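Local coordinates for TqaA (Penicillium aethiopicum, PDB 5EGF), which probably closes a nonribosomal peptide into a macrocycle, acting as the C-terminal condensation-like domain of a fungal peptide synthetase, at residues Val157-Val162 with Val170-Gln175; Ser69-Ile74 with Gln419-Ala424; Ser185-Phe190 with Asn392-Phe397. The protein carries 2 engineered substitutions. One frame throughout, in Å; residues are numbered along the deposited sequence.

In the fold
Strand 67-75 comes first of the elements in these contacts; one neighbour, 169-177, follows about a hundred residues on, the other, 417-425, only near the end of the chain. Next comes the hairpin of interaction 1, where 157-162 and 170-175 close a seven-residue loop. Helix 186-197 follows at once, and its first turn meets the loop 392-397, far along the chain, in interaction 3. Strand 417-425 then returns to 67-75 and closes interaction 2, inside whose long loop both others are nested; these two run in series and none cross. Interactions 1 and 2 are pairings within one sheet. Interaction 3 sets a helix and the loop that links the two sheets against it, with Phe190 and Phe397 touching Trp72.

Interaction 1 of 3, residues Val157-Val162 with Val170-Gln175; sequences VRFTLV and VVLTIQ
Thr160 holds OG1 beside its own backbone N (chi1 -59°), while Thr173 has OG1 between its N and carbonyl carbon (chi1 83°); lying side by side, the two thus bring both hydroxyls to one water. That water sits 2.9 Å from Thr173 OG1 and also hydrogen-bonds Thr160 OG1 and donates to Arg158 O. The contact between Thr173 OG1 and Thr160 CB, at 3.1 Å, confirms how closely the pair is set. Their backbones form an antiparallel hydrogen-bonded pair, Thr173 N to Thr160 O at 2.7 Å and Thr160 N to Thr173 O at 2.9 Å, and Val162 with Val171 repeats the pattern. The two short strands run at 168° to each other, close to exactly antiparallel. On the face carrying Phe159 and Ile174 the packing is apolar: Phe159 CE2 lies 3.6 Å from Ile174 CG1, and Leu161 CD1 is pressed to 3.4 Å from Val170 CG1, a tight carbon pair. Helix 81-94 covers Phe159 and Leu161; Trp127 of the second subunit packs on Thr160 and Gln175. Thr160 OG1 also bonds Arg122 NE, and Gln175 NE2 bonds Asp144 OD2, so both these buried groups and the Thr173 hydroxyl have partners; the water links the hydroxyls of both strands to the carbonyl of Arg158.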
loop_
_atom_site.group_PDB
_atom_site.type_symbol
_atom_site.label_atom_id
_atom_site.label_comp_id
_atom_site.label_asym_id
_atom_site.label_seq_id
_atom_site.Cartn_x
_atom_site.Cartn_y
_atom_site.Cartn_z
ATOM N N VAL C 157 39.034 -10.564 -5.805
ATOM C CA VAL C 157 39.831 -9.542 -6.473
ATOM C C VAL C 157 39.888 -9.780 -7.987
ATOM O O VAL C 157 40.422 -10.793 -8.452
ATOM C CB VAL C 157 41.237 -9.445 -5.881
ATOM C CG1 VAL C 157 42.152 -8.709 -6.845
ATOM C CG2 VAL C 157 41.188 -8.747 -4.489
ATOM N N ARG C 158 39.304 -8.859 -8.750
ATOM C CA ARG C 158 39.183 -9.030 -10.195
ATOM C C ARG C 158 39.225 -7.699 -10.916
ATOM O O ARG C 158 38.794 -6.677 -10.391
ATOM C CB ARG C 158 37.932 -9.828 -10.556
ATOM C CG ARG C 158 38.075 -11.299 -10.200
ATOM C CD ARG C 158 37.165 -12.192 -11.003
ATOM N NE ARG C 158 35.760 -11.844 -10.806
ATOM C CZ ARG C 158 34.751 -12.529 -11.333
ATOM N NH1 ARG C 158 34.999 -13.598 -12.084
ATOM N NH2 ARG C 158 33.499 -12.149 -11.108
ATOM N N PHE C 159 39.766 -7.701 -12.121
ATOM C CA PHE C 159 40.053 -6.440 -12.776
ATOM C C PHE C 159 39.199 -6.220 -14.011
ATOM O O PHE C 159 38.924 -7.163 -14.760
ATOM C CB PHE C 159 41.527 -6.390 -13.140
ATOM C CG PHE C 159 42.426 -6.252 -11.954
ATOM C CD1 PHE C 159 42.845 -7.367 -11.246
ATOM C CD2 PHE C 159 42.840 -5.003 -11.533
ATOM C CE1 PHE C 159 43.677 -7.236 -10.142
ATOM C CE2 PHE C 159 43.678 -4.863 -10.423
ATOM C CZ PHE C 159 44.096 -5.980 -9.731
ATOM N N THR C 160 38.759 -4.980 -14.213
ATOM C CA THR C 160 38.039 -4.653 -15.435
ATOM C C THR C 160 38.664 -3.453 -16.118
ATOM O O THR C 160 39.175 -2.535 -15.462
ATOM C CB THR C 160 36.540 -4.403 -15.202
ATOM O OG1 THR C 160 35.942 -5.574 -14.626
ATOM C CG2 THR C 160 35.851 -4.104 -16.534
ATOM N N LEU C 161 38.628 -3.489 -17.445
ATOM C CA LEU C 161 39.196 -2.443 -18.286
ATOM C C LEU C 161 38.215 -2.095 -19.422
ATOM O O LEU C 161 37.952 -2.914 -20.316
ATOM C CB LEU C 161 40.525 -2.935 -18.865
ATOM C CG LEU C 161 41.502 -1.874 -19.351
ATOM C CD1 LEU C 161 41.569 -0.764 -18.332
ATOM C CD2 LEU C 161 42.887 -2.488 -19.598
ATOM N N VAL C 162 37.674 -0.884 -19.391
ATOM C CA VAL C 162 36.659 -0.508 -20.368
ATOM C C VAL C 162 37.154 0.675 -21.178
ATOM O O VAL C 162 37.445 1.736 -20.617
ATOM C CB VAL C 162 35.332 -0.121 -19.701
ATOM C CG1 VAL C 162 34.238 0.083 -20.773
ATOM C CG2 VAL C 162 34.907 -1.183 -18.704
ATOM N N VAL C 170 39.876 5.467 -20.819
ATOM C CA VAL C 170 39.586 4.134 -20.322
ATOM C C VAL C 170 39.112 4.181 -18.876
ATOM O O VAL C 170 39.351 5.158 -18.168
ATOM C CB VAL C 170 40.825 3.240 -20.433
ATOM C CG1 VAL C 170 40.457 1.785 -20.231
ATOM C CG2 VAL C 170 41.478 3.427 -21.789
ATOM N N VAL C 171 38.427 3.128 -18.445
ATOM C CA VAL C 171 38.173 2.950 -17.026
ATOM C C VAL C 171 38.809 1.661 -16.542
ATOM O O VAL C 171 38.646 0.588 -17.152
ATOM C CB VAL C 171 36.680 3.004 -16.662
ATOM C CG1 VAL C 171 36.490 2.824 -15.150
ATOM C CG2 VAL C 171 36.082 4.334 -17.117
ATOM N N LEU C 172 39.577 1.783 -15.463
ATOM C CA LEU C 172 40.164 0.624 -14.820
ATOM C C LEU C 172 39.368 0.384 -13.539
ATOM O O LEU C 172 39.183 1.304 -12.731
ATOM C CB LEU C 172 41.631 0.907 -14.480
ATOM C CG LEU C 172 42.556 -0.221 -14.024
ATOM C CD1 LEU C 172 43.144 0.100 -12.652
ATOM C CD2 LEU C 172 41.828 -1.545 -14.013
ATOM N N THR C 173 38.868 -0.827 -13.341
ATOM C CA THR C 173 38.190 -1.084 -12.082
ATOM C C THR C 173 38.826 -2.226 -11.323
ATOM O O THR C 173 39.130 -3.289 -11.885
ATOM C CB THR C 173 36.684 -1.372 -12.250
ATOM O OG1 THR C 173 36.498 -2.749 -12.580
ATOM C CG2 THR C 173 36.051 -0.468 -13.309
ATOM N N ILE C 174 39.015 -2.007 -10.028
ATOM C CA ILE C 174 39.524 -3.064 -9.166
ATOM C C ILE C 174 38.408 -3.497 -8.224
ATOM O O ILE C 174 37.907 -2.690 -7.432
ATOM C CB ILE C 174 40.742 -2.565 -8.370
ATOM C CG1 ILE C 174 41.798 -2.024 -9.335
ATOM C CG2 ILE C 174 41.292 -3.663 -7.490
ATOM C CD1 ILE C 174 42.782 -1.072 -8.706
ATOM N N GLN C 175 37.981 -4.748 -8.321
ATOM C CA GLN C 175 36.978 -5.244 -7.379
ATOM C C GLN C 175 37.638 -5.979 -6.195
ATOM O O GLN C 175 38.666 -6.637 -6.365
ATOM C CB GLN C 175 35.958 -6.138 -8.089
ATOM C CG GLN C 175 35.056 -5.398 -9.042
ATOM C CD GLN C 175 34.005 -6.286 -9.678
ATOM O OE1 GLN C 175 33.881 -7.471 -9.353
ATOM N NE2 GLN C 175 33.253 -5.719 -10.608
HETATM O O HOH W 1 36.677 -5.646 -12.216
#

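Interaction 2 of 3, residues Ser69-Ile74 with Gln419-Ala424; sequences SYNWTI and QYSKFA
Asn71 sets ND2 over the centre of the Phe423 ring, 3.3 Å above its plane, with amide and ring planes 60° apart. On the other face of the sheet Tyr420 crosses Trp72 obliquely: Tyr420 CB lies over the six-membered ring, 3.9 Å from its centroid, in a CH-pi contact. Tyr420 also runs alongside Tyr70, its OH meeting the edge of that ring in plane, 3.4 Å from Tyr70 CE1. What positions the Asn71 amide is Ser69, whose OG donates to Asn71 OD1 at 2.6 Å, in the carbonyl plane and on a lone pair; chi1 of 174° swings Ser69 OG away from its own N and along the strand to that oxygen. Around these side chains the backbone bonds set the register. Asn71 O accepts Ser421 N at 2.8 Å and a water at 2.9 Å, and that water also bonds the hydroxyls of Thr73 and Ser421. Hydrogen-bonded pairs at Ser69-Phe423, Asn71-Ser421 and Thr73-Gln419 keep the strands antiparallel, their directions at 154°. Strand 417-425 forms one border of this mixed sheet within the chain, while 67-75 also pairs with 169-177. Helix 132-144 covers the Asn71 face through Met133, Lys137 and Trp140, and helix 186-197 approaches Tyr70 and Trp72.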
loop_
_atom_site.group_PDB
_atom_site.type_symbol
_atom_site.label_atom_id
_atom_site.label_comp_id
_atom_site.label_asym_id
_atom_site.label_seq_id
_atom_site.Cartn_x
_atom_site.Cartn_y
_atom_site.Cartn_z
ATOM N N SER C 69 34.096 -1.656 -5.847
ATOM C CA SER C 69 34.737 -1.584 -7.148
ATOM C C SER C 69 35.481 -0.271 -7.128
ATOM O O SER C 69 34.866 0.780 -7.101
ATOM C CB SER C 69 33.718 -1.634 -8.301
ATOM O OG SER C 69 34.343 -1.425 -9.572
ATOM N N TYR C 70 36.804 -0.312 -7.119
ATOM C CA TYR C 70 37.556 0.932 -7.185
ATOM C C TYR C 70 37.867 1.318 -8.638
ATOM O O TYR C 70 38.591 0.608 -9.338
ATOM C CB TYR C 70 38.833 0.821 -6.372
ATOM C CG TYR C 70 38.605 0.740 -4.882
ATOM C CD1 TYR C 70 38.316 1.877 -4.145
ATOM C CD2 TYR C 70 38.693 -0.471 -4.209
ATOM C CE1 TYR C 70 38.117 1.821 -2.787
ATOM C CE2 TYR C 70 38.500 -0.538 -2.835
ATOM C CZ TYR C 70 38.212 0.611 -2.132
ATOM O OH TYR C 70 38.022 0.551 -0.771
ATOM N N ASN C 71 37.330 2.454 -9.075
ATOM C CA ASN C 71 37.341 2.807 -10.491
ATOM C C ASN C 71 38.198 4.014 -10.815
ATOM O O ASN C 71 38.045 5.095 -10.237
ATOM C CB ASN C 71 35.922 3.046 -10.991
ATOM C CG ASN C 71 34.944 2.034 -10.451
ATOM O OD1 ASN C 71 35.256 0.841 -10.357
ATOM N ND2 ASN C 71 33.755 2.504 -10.066
ATOM N N TRP C 72 39.099 3.812 -11.761
ATOM C CA TRP C 72 39.990 4.861 -12.226
ATOM C C TRP C 72 39.712 5.235 -13.687
ATOM O O TRP C 72 39.868 4.415 -14.600
ATOM C CB TRP C 72 41.435 4.410 -12.036
ATOM C CG TRP C 72 41.776 4.173 -10.581
ATOM C CD1 TRP C 72 41.730 2.983 -9.903
ATOM C CD2 TRP C 72 42.194 5.160 -9.626
ATOM N NE1 TRP C 72 42.101 3.170 -8.592
ATOM C CE2 TRP C 72 42.395 4.496 -8.397
ATOM C CE3 TRP C 72 42.419 6.540 -9.692
ATOM C CZ2 TRP C 72 42.823 5.162 -7.252
ATOM C CZ3 TRP C 72 42.841 7.197 -8.547
ATOM C CH2 TRP C 72 43.035 6.507 -7.345
ATOM N N THR C 73 39.273 6.472 -13.892
ATOM C CA THR C 73 39.079 7.012 -15.234
ATOM C C THR C 73 40.404 7.585 -15.727
ATOM O O THR C 73 40.932 8.532 -15.134
ATOM C CB THR C 73 37.989 8.119 -15.265
ATOM O OG1 THR C 73 36.739 7.590 -14.807
ATOM C CG2 THR C 73 37.808 8.652 -16.676
ATOM N N ILE C 74 40.929 7.007 -16.808
ATOM C CA ILE C 74 42.225 7.402 -17.373
ATOM C C ILE C 74 42.089 8.033 -18.758
ATOM O O ILE C 74 41.699 7.361 -19.718
ATOM C CB ILE C 74 43.177 6.193 -17.481
ATOM C CG1 ILE C 74 43.564 5.684 -16.086
ATOM C CG2 ILE C 74 44.410 6.562 -18.287
ATOM C CD1 ILE C 74 43.557 4.169 -15.953
ATOM N N GLN C 419 41.421 9.959 -12.762
ATOM C CA GLN C 419 40.469 10.321 -11.716
ATOM C C GLN C 419 39.944 9.074 -11.011
ATOM O O GLN C 419 39.820 8.007 -11.625
ATOM C CB GLN C 419 39.302 11.133 -12.289
ATOM C CG GLN C 419 39.699 12.466 -12.952
ATOM C CD GLN C 419 40.330 13.468 -11.985
ATOM O OE1 GLN C 419 40.146 13.377 -10.769
ATOM N NE2 GLN C 419 41.076 14.431 -12.529
ATOM N N TYR C 420 39.628 9.235 -9.726
ATOM C CA TYR C 420 39.135 8.166 -8.866
ATOM C C TYR C 420 37.638 8.270 -8.655
ATOM O O TYR C 420 37.100 9.372 -8.514
ATOM C CB TYR C 420 39.806 8.280 -7.492
ATOM C CG TYR C 420 39.181 7.462 -6.367
ATOM C CD1 TYR C 420 39.492 6.118 -6.210
ATOM C CD2 TYR C 420 38.322 8.046 -5.430
ATOM C CE1 TYR C 420 38.949 5.358 -5.171
ATOM C CE2 TYR C 420 37.776 7.289 -4.378
ATOM C CZ TYR C 420 38.099 5.943 -4.265
ATOM O OH TYR C 420 37.579 5.175 -3.247
ATOM N N SER C 421 36.977 7.120 -8.610
ATOM C CA SER C 421 35.597 7.036 -8.136
ATOM C C SER C 421 35.388 5.582 -7.726
ATOM O O SER C 421 36.286 4.753 -7.929
ATOM C CB SER C 421 34.598 7.460 -9.228
ATOM O OG SER C 421 34.415 6.419 -10.181
ATOM N N LYS C 422 34.232 5.257 -7.149
ATOM C CA LYS C 422 34.020 3.884 -6.673
ATOM C C LYS C 422 32.558 3.466 -6.565
ATOM O O LYS C 422 31.670 4.314 -6.495
ATOM C CB LYS C 422 34.738 3.661 -5.336
ATOM C CG LYS C 422 34.305 4.605 -4.234
ATOM C CD LYS C 422 33.332 3.928 -3.290
ATOM C CE LYS C 422 33.732 4.152 -1.845
ATOM N NZ LYS C 422 33.675 5.607 -1.495
ATOM N N PHE C 423 32.321 2.155 -6.578
ATOM C CA PHE C 423 30.996 1.605 -6.330
ATOM C C PHE C 423 31.155 0.801 -5.050
ATOM O O PHE C 423 32.193 0.175 -4.851
ATOM C CB PHE C 423 30.552 0.645 -7.440
ATOM C CG PHE C 423 30.512 1.257 -8.823
ATOM C CD1 PHE C 423 30.042 2.548 -9.022
ATOM C CD2 PHE C 423 30.931 0.524 -9.936
ATOM C CE1 PHE C 423 29.999 3.105 -10.303
ATOM C CE2 PHE C 423 30.890 1.073 -11.217
ATOM C CZ PHE C 423 30.426 2.358 -11.400
ATOM N N ALA C 424 30.157 0.792 -4.176
ATOM C CA ALA C 424 30.317 0.023 -2.943
ATOM C C ALA C 424 29.018 -0.543 -2.367
ATOM O O ALA C 424 27.950 0.096 -2.423
ATOM C CB ALA C 424 31.061 0.834 -1.907
HETATM O O HOH W 2 36.596 6.970 -11.981
#

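Interaction 3 of 3, residues Ser185-Phe190 with Asn392-Phe397; sequences SIPKLF and NIDLSF
Ile186 O accepts two weak backbone bonds, from Leu189 N at 2.9 Å and from Phe190 N at 3.3 Å, and this first turn presents both Ile186 and Phe190 to Phe397. No hydrogen bond spans the two segments; the contact rests on van der Waals packing, mostly of apolar groups. The Phe190 ring turns an edge toward the face of Phe397 in an offset edge-to-face arrangement, with centroids 6.0 Å apart and planes at 86°. Its CD2 reaches 3.9 Å from Phe397 CB, because CG lies beside the backbone N of Phe190 (chi1 -65°) and carries the ring toward the loop. Ile186 approaches Phe397 at about a right angle, its CG2 branch 3.8 Å from Phe397 CE1, while Pro187 CG comes to the edge of the same ring, near its plane. The same Pro187 CG also lies 4.0 Å from Asp394 OD2, an ordinary van der Waals contact. Replacing Phe190 by an alanine would probably open a gap beside Phe397 CB and leave the face of that ring without its edge-on neighbour. The contact borders a cofactor site: Gly183, just before the helix, and Asn392, at the start of the loop, contact (R)-4'-phosphopantetheine in another structure of this protein, though none is bound here. Phe190 also meets Tyr70 and Trp72 edge-to-face, and Phe397 meets the ring of Tyr420. Helix 186-197 thus lies against strand 67-75, and the loop between strands 386-390 and 417-425 passes its first turn on the way from one sheet to the other.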
loop_
_atom_site.group_PDB
_atom_site.type_symbol
_atom_site.label_atom_id
_atom_site.label_comp_id
_atom_site.label_asym_id
_atom_site.label_seq_id
_atom_site.Cartn_x
_atom_site.Cartn_y
_atom_site.Cartn_z
ATOM N N SER C 185 45.648 0.528 4.672
ATOM C CA SER C 185 46.434 -0.162 3.654
ATOM C C SER C 185 45.933 -0.028 2.199
ATOM O O SER C 185 46.655 -0.396 1.268
ATOM C CB SER C 185 46.621 -1.646 4.019
ATOM O OG SER C 185 45.390 -2.349 4.064
ATOM N N ILE C 186 44.723 0.494 1.993
ATOM C CA ILE C 186 44.195 0.624 0.628
ATOM C C ILE C 186 45.050 1.564 -0.245
ATOM O O ILE C 186 45.309 1.258 -1.417
ATOM C CB ILE C 186 42.672 1.002 0.583
ATOM C CG1 ILE C 186 42.051 0.657 -0.776
ATOM C CG2 ILE C 186 42.466 2.473 0.861
ATOM C CD1 ILE C 186 42.379 -0.737 -1.281
ATOM N N PRO C 187 45.516 2.694 0.319
ATOM C CA PRO C 187 46.315 3.597 -0.513
ATOM C C PRO C 187 47.609 2.929 -0.944
ATOM O O PRO C 187 48.205 3.309 -1.951
ATOM C CB PRO C 187 46.627 4.759 0.433
ATOM C CG PRO C 187 45.583 4.695 1.461
ATOM C CD PRO C 187 45.352 3.234 1.675
ATOM N N LYS C 188 48.045 1.936 -0.184
ATOM C CA LYS C 188 49.235 1.198 -0.559
ATOM C C LYS C 188 48.964 0.438 -1.861
ATOM O O LYS C 188 49.831 0.363 -2.739
ATOM C CB LYS C 188 49.658 0.250 0.569
ATOM C CG LYS C 188 51.173 0.161 0.797
ATOM C CD LYS C 188 51.749 1.496 1.276
ATOM C CE LYS C 188 53.235 1.386 1.641
ATOM N NZ LYS C 188 54.102 2.339 0.876
ATOM N N LEU C 189 47.755 -0.106 -1.990
ATOM C CA LEU C 189 47.396 -0.885 -3.167
ATOM C C LEU C 189 47.520 0.022 -4.384
ATOM O O LEU C 189 47.987 -0.385 -5.435
ATOM C CB LEU C 189 45.969 -1.427 -3.033
ATOM C CG LEU C 189 45.457 -2.474 -4.029
ATOM C CD1 LEU C 189 44.187 -3.119 -3.526
ATOM C CD2 LEU C 189 45.225 -1.898 -5.424
ATOM N N PHE C 190 47.156 1.279 -4.197
ATOM C CA PHE C 190 47.161 2.257 -5.273
ATOM C C PHE C 190 48.560 2.776 -5.578
ATOM O O PHE C 190 48.884 3.046 -6.732
ATOM C CB PHE C 190 46.236 3.426 -4.916
ATOM C CG PHE C 190 44.783 3.033 -4.808
ATOM C CD1 PHE C 190 44.315 1.865 -5.434
ATOM C CD2 PHE C 190 43.873 3.822 -4.097
ATOM C CE1 PHE C 190 42.951 1.490 -5.353
ATOM C CE2 PHE C 190 42.510 3.455 -4.013
ATOM C CZ PHE C 190 42.052 2.287 -4.640
ATOM N N ASN C 392 40.307 8.239 10.674
ATOM C CA ASN C 392 41.597 8.948 10.725
ATOM C C ASN C 392 42.591 8.401 9.689
ATOM O O ASN C 392 43.757 8.135 9.982
ATOM C CB ASN C 392 42.193 8.959 12.149
ATOM C CG ASN C 392 42.462 7.554 12.707
ATOM O OD1 ASN C 392 41.621 6.664 12.628
ATOM N ND2 ASN C 392 43.641 7.367 13.300
ATOM N N ILE C 393 42.091 8.276 8.465
ATOM C CA ILE C 393 42.760 7.624 7.365
ATOM C C ILE C 393 42.608 8.525 6.132
ATOM O O ILE C 393 41.906 9.539 6.179
ATOM C CB ILE C 393 42.062 6.293 7.061
ATOM C CG1 ILE C 393 40.578 6.550 6.739
ATOM C CG2 ILE C 393 42.197 5.324 8.228
ATOM C CD1 ILE C 393 39.764 5.292 6.381
ATOM N N ASP C 394 43.260 8.155 5.033
ATOM C CA ASP C 394 43.152 8.918 3.801
ATOM C C ASP C 394 41.721 8.856 3.243
ATOM O O ASP C 394 41.139 7.774 3.110
ATOM C CB ASP C 394 44.168 8.412 2.770
ATOM C CG ASP C 394 45.606 8.732 3.158
ATOM O OD1 ASP C 394 45.834 9.246 4.278
ATOM O OD2 ASP C 394 46.512 8.463 2.341
ATOM N N LEU C 395 41.162 10.025 2.932
ATOM C CA LEU C 395 39.790 10.125 2.441
ATOM C C LEU C 395 39.710 10.383 0.925
ATOM O O LEU C 395 38.620 10.458 0.349
ATOM C CB LEU C 395 39.059 11.234 3.195
ATOM C CG LEU C 395 38.934 11.010 4.704
ATOM C CD1 LEU C 395 38.629 12.313 5.441
ATOM C CD2 LEU C 395 37.887 9.935 4.998
ATOM N N SER C 396 40.870 10.525 0.290
ATOM C CA SER C 396 40.933 10.805 -1.138
ATOM C C SER C 396 42.201 10.171 -1.676
ATOM O O SER C 396 43.195 10.060 -0.954
ATOM C CB SER C 396 40.917 12.309 -1.398
ATOM O OG SER C 396 42.235 12.787 -1.565
ATOM N N PHE C 397 42.167 9.770 -2.944
ATOM C CA PHE C 397 43.148 8.824 -3.469
ATOM C C PHE C 397 43.767 9.199 -4.822
ATOM O O PHE C 397 43.332 10.147 -5.484
ATOM C CB PHE C 397 42.505 7.440 -3.528
ATOM C CG PHE C 397 41.777 7.072 -2.265
ATOM C CD1 PHE C 397 42.440 6.407 -1.232
ATOM C CD2 PHE C 397 40.441 7.419 -2.090
ATOM C CE1 PHE C 397 41.779 6.073 -0.047
ATOM C CE2 PHE C 397 39.768 7.094 -0.913
ATOM C CZ PHE C 397 40.440 6.417 0.113
#